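PDB 4J6F: putative alcohol dehydrogenase from Sinorhizobium meliloti, which is a putative NAD(P)-linked oxidoreductase of the medium-chain dehydrogenase superfamily, possibly an alcohol dehydrogenase, whose zinc dependence is uncertain. Local coordinates for residues 109-121 with 128-140. Sequence-based numbering, arbitrary orientation.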
loop_
_atom_site.group_PDB
_atom_site.type_symbol
_atom_site.label_atom_id
_atom_site.label_comp_id
_atom_site.label_asym_id
_atom_site.label_seq_id
_atom_site.Cartn_x
_atom_site.Cartn_y
_atom_site.Cartn_z
ATOM N N ILE A 109 -26.895 5.998 -20.702
ATOM C CA ILE A 109 -25.943 6.320 -21.740
ATOM C C ILE A 109 -24.562 6.364 -21.094
ATOM O O ILE A 109 -24.310 7.188 -20.207
ATOM C CB ILE A 109 -26.241 7.691 -22.388
ATOM C CG1 ILE A 109 -27.622 7.676 -23.043
ATOM C CG2 ILE A 109 -25.145 8.052 -23.397
ATOM C CD1 ILE A 109 -28.226 9.043 -23.264
ATOM N N GLN A 110 -23.671 5.487 -21.539
ATOM C CA GLN A 110 -22.286 5.489 -21.049
ATOM C C GLN A 110 -21.413 6.521 -21.821
ATOM O O GLN A 110 -21.925 7.318 -22.626
ATOM C CB GLN A 110 -21.691 4.074 -21.138
ATOM C CG GLN A 110 -22.573 2.982 -20.550
ATOM C CD GLN A 110 -21.893 1.634 -20.506
ATOM O OE1 GLN A 110 -22.196 0.759 -21.316
ATOM N NE2 GLN A 110 -20.960 1.453 -19.559
ATOM N N GLY A 111 -20.103 6.502 -21.580
ATOM C CA GLY A 111 -19.183 7.379 -22.293
ATOM C C GLY A 111 -18.668 8.442 -21.358
ATOM O O GLY A 111 -19.445 9.243 -20.836
ATOM N N THR A 112 -17.368 8.398 -21.095
ATOM C CA THR A 112 -16.721 9.295 -20.154
ATOM C C THR A 112 -15.961 10.448 -20.780
ATOM O O THR A 112 -16.007 11.561 -20.288
ATOM C CB THR A 112 -15.747 8.519 -19.255
ATOM O OG1 THR A 112 -14.968 7.636 -20.055
ATOM C CG2 THR A 112 -16.495 7.700 -18.261
ATOM N N ASP A 113 -15.255 10.173 -21.864
ATOM C CA ASP A 113 -14.362 11.154 -22.493
ATOM C C ASP A 113 -15.035 11.988 -23.567
ATOM O O ASP A 113 -14.707 11.882 -24.745
ATOM C CB ASP A 113 -13.143 10.451 -23.068
ATOM C CG ASP A 113 -12.367 9.700 -22.016
ATOM O OD1 ASP A 113 -12.528 10.040 -20.825
ATOM O OD2 ASP A 113 -11.612 8.768 -22.375
ATOM N N THR A 114 -15.962 12.835 -23.143
ATOM C CA THR A 114 -16.828 13.562 -24.062
ATOM C C THR A 114 -16.260 14.928 -24.449
ATOM O O THR A 114 -15.814 15.707 -23.594
ATOM C CB THR A 114 -18.228 13.730 -23.450
ATOM O OG1 THR A 114 -18.701 12.452 -23.016
ATOM C CG2 THR A 114 -19.199 14.287 -24.453
ATOM N N VAL A 115 -16.270 15.205 -25.748
ATOM C CA VAL A 115 -16.004 16.547 -26.242
ATOM C C VAL A 115 -17.245 17.011 -27.016
ATOM O O VAL A 115 -17.880 16.207 -27.706
ATOM C CB VAL A 115 -14.742 16.590 -27.144
ATOM C CG1 VAL A 115 -14.569 17.968 -27.775
ATOM C CG2 VAL A 115 -13.496 16.225 -26.356
ATOM N N GLY A 116 -17.593 18.293 -26.901
ATOM C CA GLY A 116 -18.700 18.854 -27.683
ATOM C C GLY A 116 -18.802 20.370 -27.686
ATOM O O GLY A 116 -17.905 21.071 -27.219
ATOM N N HIS A 117 -19.925 20.867 -28.207
ATOM C CA HIS A 117 -20.203 22.306 -28.323
ATOM C C HIS A 117 -21.446 22.675 -27.508
ATOM O O HIS A 117 -22.501 22.056 -27.653
ATOM C CB HIS A 117 -20.352 22.686 -29.799
ATOM C CG HIS A 117 -19.097 22.471 -30.586
ATOM N ND1 HIS A 117 -18.286 23.508 -30.997
ATOM C CD2 HIS A 117 -18.479 21.330 -30.984
ATOM C CE1 HIS A 117 -17.237 23.018 -31.639
ATOM N NE2 HIS A 117 -17.327 21.698 -31.639
ATOM N N ILE A 118 -21.309 23.655 -26.619
ATOM C CA ILE A 118 -22.428 24.075 -25.794
ATOM C C ILE A 118 -23.475 24.702 -26.695
ATOM O O ILE A 118 -23.179 25.654 -27.409
ATOM C CB ILE A 118 -21.998 25.105 -24.738
ATOM C CG1 ILE A 118 -20.887 24.526 -23.848
ATOM C CG2 ILE A 118 -23.206 25.566 -23.926
ATOM C CD1 ILE A 118 -20.543 25.382 -22.656
ATOM N N VAL A 119 -24.690 24.169 -26.671
ATOM C CA VAL A 119 -25.757 24.679 -27.527
ATOM C C VAL A 119 -26.909 25.304 -26.744
ATOM O O VAL A 119 -27.691 26.060 -27.299
ATOM C CB VAL A 119 -26.309 23.590 -28.477
ATOM C CG1 VAL A 119 -25.264 23.189 -29.500
ATOM C CG2 VAL A 119 -26.776 22.368 -27.702
ATOM N N ALA A 120 -27.028 24.964 -25.466
ATOM C CA ALA A 120 -28.093 25.470 -24.614
ATOM C C ALA A 120 -27.527 25.630 -23.217
ATOM O O ALA A 120 -26.583 24.916 -22.843
ATOM C CB ALA A 120 -29.261 24.501 -24.589
ATOM N N VAL A 121 -28.097 26.551 -22.444
ATOM C CA VAL A 121 -27.686 26.695 -21.054
ATOM C C VAL A 121 -28.861 26.777 -20.084
ATOM O O VAL A 121 -29.919 27.264 -20.437
ATOM C CB VAL A 121 -26.725 27.890 -20.847
ATOM C CG1 VAL A 121 -25.598 27.852 -21.865
ATOM C CG2 VAL A 121 -27.465 29.215 -20.922
ATOM N N ALA A 128 -23.419 33.596 -22.778
ATOM C CA ALA A 128 -22.255 33.884 -23.628
ATOM C C ALA A 128 -21.427 32.641 -23.907
ATOM O O ALA A 128 -20.624 32.626 -24.842
ATOM C CB ALA A 128 -21.377 34.934 -22.974
ATOM N N ARG A 129 -21.616 31.617 -23.072
ATOM C CA ARG A 129 -20.923 30.339 -23.182
ATOM C C ARG A 129 -21.342 29.534 -24.417
ATOM O O ARG A 129 -20.588 28.685 -24.899
ATOM C CB ARG A 129 -21.174 29.506 -21.921
ATOM C CG ARG A 129 -20.416 29.963 -20.677
ATOM C CD ARG A 129 -19.148 29.153 -20.506
ATOM N NE ARG A 129 -19.310 28.065 -19.547
ATOM C CZ ARG A 129 -18.654 26.905 -19.591
ATOM N NH1 ARG A 129 -17.797 26.632 -20.572
ATOM N NH2 ARG A 129 -18.872 26.000 -18.650
ATOM N N ILE A 130 -22.542 29.791 -24.929
ATOM C CA ILE A 130 -23.020 29.064 -26.091
ATOM C C ILE A 130 -21.999 29.168 -27.217
ATOM O O ILE A 130 -21.405 30.220 -27.435
ATOM C CB ILE A 130 -24.414 29.547 -26.519
ATOM C CG1 ILE A 130 -25.476 28.921 -25.617
ATOM C CG2 ILE A 130 -24.695 29.198 -27.977
ATOM C CD1 ILE A 130 -26.811 29.634 -25.649
ATOM N N GLY A 131 -21.766 28.051 -27.893
ATOM C CA GLY A 131 -20.854 28.015 -29.033
ATOM C C GLY A 131 -19.450 27.545 -28.710
ATOM O O GLY A 131 -18.663 27.298 -29.624
ATOM N N GLU A 132 -19.138 27.425 -27.416
ATOM C CA GLU A 132 -17.819 27.012 -26.961
ATOM C C GLU A 132 -17.564 25.532 -27.203
ATOM O O GLU A 132 -18.480 24.712 -27.105
ATOM C CB GLU A 132 -17.658 27.304 -25.482
ATOM C CG GLU A 132 -17.121 28.686 -25.193
ATOM C CD GLU A 132 -17.272 29.082 -23.735
ATOM O OE1 GLU A 132 -17.385 28.189 -22.862
ATOM O OE2 GLU A 132 -17.284 30.298 -23.462
ATOM N N ARG A 133 -16.312 25.209 -27.521
ATOM C CA ARG A 133 -15.861 23.836 -27.681
ATOM C C ARG A 133 -15.313 23.388 -26.326
ATOM O O ARG A 133 -14.323 23.938 -25.823
ATOM C CB ARG A 133 -14.801 23.759 -28.784
ATOM C CG ARG A 133 -14.495 22.359 -29.299
ATOM C CD ARG A 133 -13.399 21.657 -28.489
ATOM N NE ARG A 133 -12.119 22.389 -28.414
ATOM C CZ ARG A 133 -11.045 22.140 -29.168
ATOM N NH1 ARG A 133 -9.942 22.866 -29.000
ATOM N NH2 ARG A 133 -11.062 21.169 -30.080
ATOM N N VAL A 134 -15.978 22.409 -25.723
ATOM C CA VAL A 134 -15.597 21.950 -24.394
ATOM C C VAL A 134 -15.177 20.484 -24.300
ATOM O O VAL A 134 -15.711 19.604 -24.985
ATOM C CB VAL A 134 -16.685 22.229 -23.338
ATOM C CG1 VAL A 134 -16.905 23.726 -23.197
ATOM C CG2 VAL A 134 -17.980 21.496 -23.664
HETATM N N MSE A 135 -14.194 20.256 -23.439
HETATM C CA MSE A 135 -13.832 18.935 -22.986
HETATM C C MSE A 135 -14.494 18.747 -21.657
HETATM O O MSE A 135 -14.286 19.546 -20.743
HETATM C CB MSE A 135 -12.333 18.936 -22.803
HETATM C CG MSE A 135 -11.816 17.527 -22.574
HETATM SE SE MSE A 135 -9.956 17.709 -21.975
HETATM C CE MSE A 135 -10.038 16.488 -20.434
ATOM N N VAL A 136 -15.311 17.702 -21.546
ATOM C CA VAL A 136 -16.017 17.375 -20.311
ATOM C C VAL A 136 -15.096 16.729 -19.275
ATOM O O VAL A 136 -14.374 15.776 -19.585
ATOM C CB VAL A 136 -17.167 16.398 -20.597
ATOM C CG1 VAL A 136 -17.748 15.845 -19.306
ATOM C CG2 VAL A 136 -18.244 17.078 -21.418
ATOM N N ASP A 137 -15.123 17.239 -18.047
ATOM C CA ASP A 137 -14.537 16.516 -16.925
ATOM C C ASP A 137 -15.607 15.544 -16.440
ATOM O O ASP A 137 -16.632 15.958 -15.913
ATOM C CB ASP A 137 -14.139 17.475 -15.806
ATOM C CG ASP A 137 -13.729 16.755 -14.527
ATOM O OD1 ASP A 137 -13.737 15.501 -14.484
ATOM O OD2 ASP A 137 -13.393 17.456 -13.552
ATOM N N PHE A 138 -15.370 14.254 -16.620
ATOM C CA PHE A 138 -16.389 13.252 -16.321
ATOM C C PHE A 138 -16.701 13.091 -14.817
ATOM O O PHE A 138 -17.675 12.425 -14.459
ATOM C CB PHE A 138 -16.045 11.898 -16.997
ATOM C CG PHE A 138 -14.995 11.079 -16.277
ATOM C CD1 PHE A 138 -13.765 11.634 -15.899
ATOM C CD2 PHE A 138 -15.226 9.738 -15.990
ATOM C CE1 PHE A 138 -12.800 10.870 -15.251
ATOM C CE2 PHE A 138 -14.259 8.962 -15.337
ATOM C CZ PHE A 138 -13.040 9.529 -14.975
ATOM N N SER A 139 -15.894 13.708 -13.948
ATOM C CA SER A 139 -15.991 13.473 -12.497
ATOM C C SER A 139 -17.234 14.044 -11.853
ATOM O O SER A 139 -17.606 15.181 -12.132
ATOM C CB SER A 139 -14.799 14.067 -11.775
ATOM O OG SER A 139 -13.599 13.593 -12.331
ATOM N N ILE A 140 -17.882 13.247 -11.003
ATOM C CA ILE A 140 -18.856 13.772 -10.041
ATOM C C ILE A 140 -18.157 13.655 -8.696
ATOM O O ILE A 140 -17.927 12.560 -8.220
ATOM C CB ILE A 140 -20.172 12.976 -10.025
ATOM C CG1 ILE A 140 -20.737 12.863 -11.433
ATOM C CG2 ILE A 140 -21.183 13.623 -9.095
ATOM C CD1 ILE A 140 -21.718 11.717 -11.583
#
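Gly-116 and Val-134 form the central hydrogen-bonded pair of an antiparallel beta hairpin in the GroES-like domain of this medium-chain dehydrogenase fold: Val-134 N reaches Gly-116 O at 2.8 Å, and Gly-116 N returns a hydrogen bond to Val-134 O. Toward one end Val-136 N hydrogen-bonds to Thr-114 O; toward the other, Ile-118 N donates to Glu-132 O, and Ile-118 O receives Gly-131 N in a straight bond (170°) from the type II turn 129-132. The same turn carries a salt bridge, Arg-129 NH1 to Glu-132 OE1 at 2.8 Å, with the carboxylate oxygen in the guanidinium plane; Ile-118 CD1 lies over one face of that guanidinium.

Beside Val-115 and Met-135, Arg-133 CA sits over one face of the His-117 ring, near its rim, and His-117 CE1 lies 3.7 Å from Arg-133 CG. Arg-133 CG is anti to the backbone N (chi1 -165°); bends at chi2 and chi3 then lead the guanidinium away, to Asp-182 OD1 and Leu-180 O. His-117 NE2 is hydrogen-bonded to Asp-182 OD2. Replacing His-117 by alanine removes the imidazole, which would probably leave Asp-182 OD2 without this partner and uncover Arg-133 CB and CG. Ile-118 CD1 meets Val-134 CG1 at 4.0 Å. Beyond the paired strands Phe-138 and Thr-112 run alongside each other, and Thr-112 CG2 approaches Phe-138 CD2.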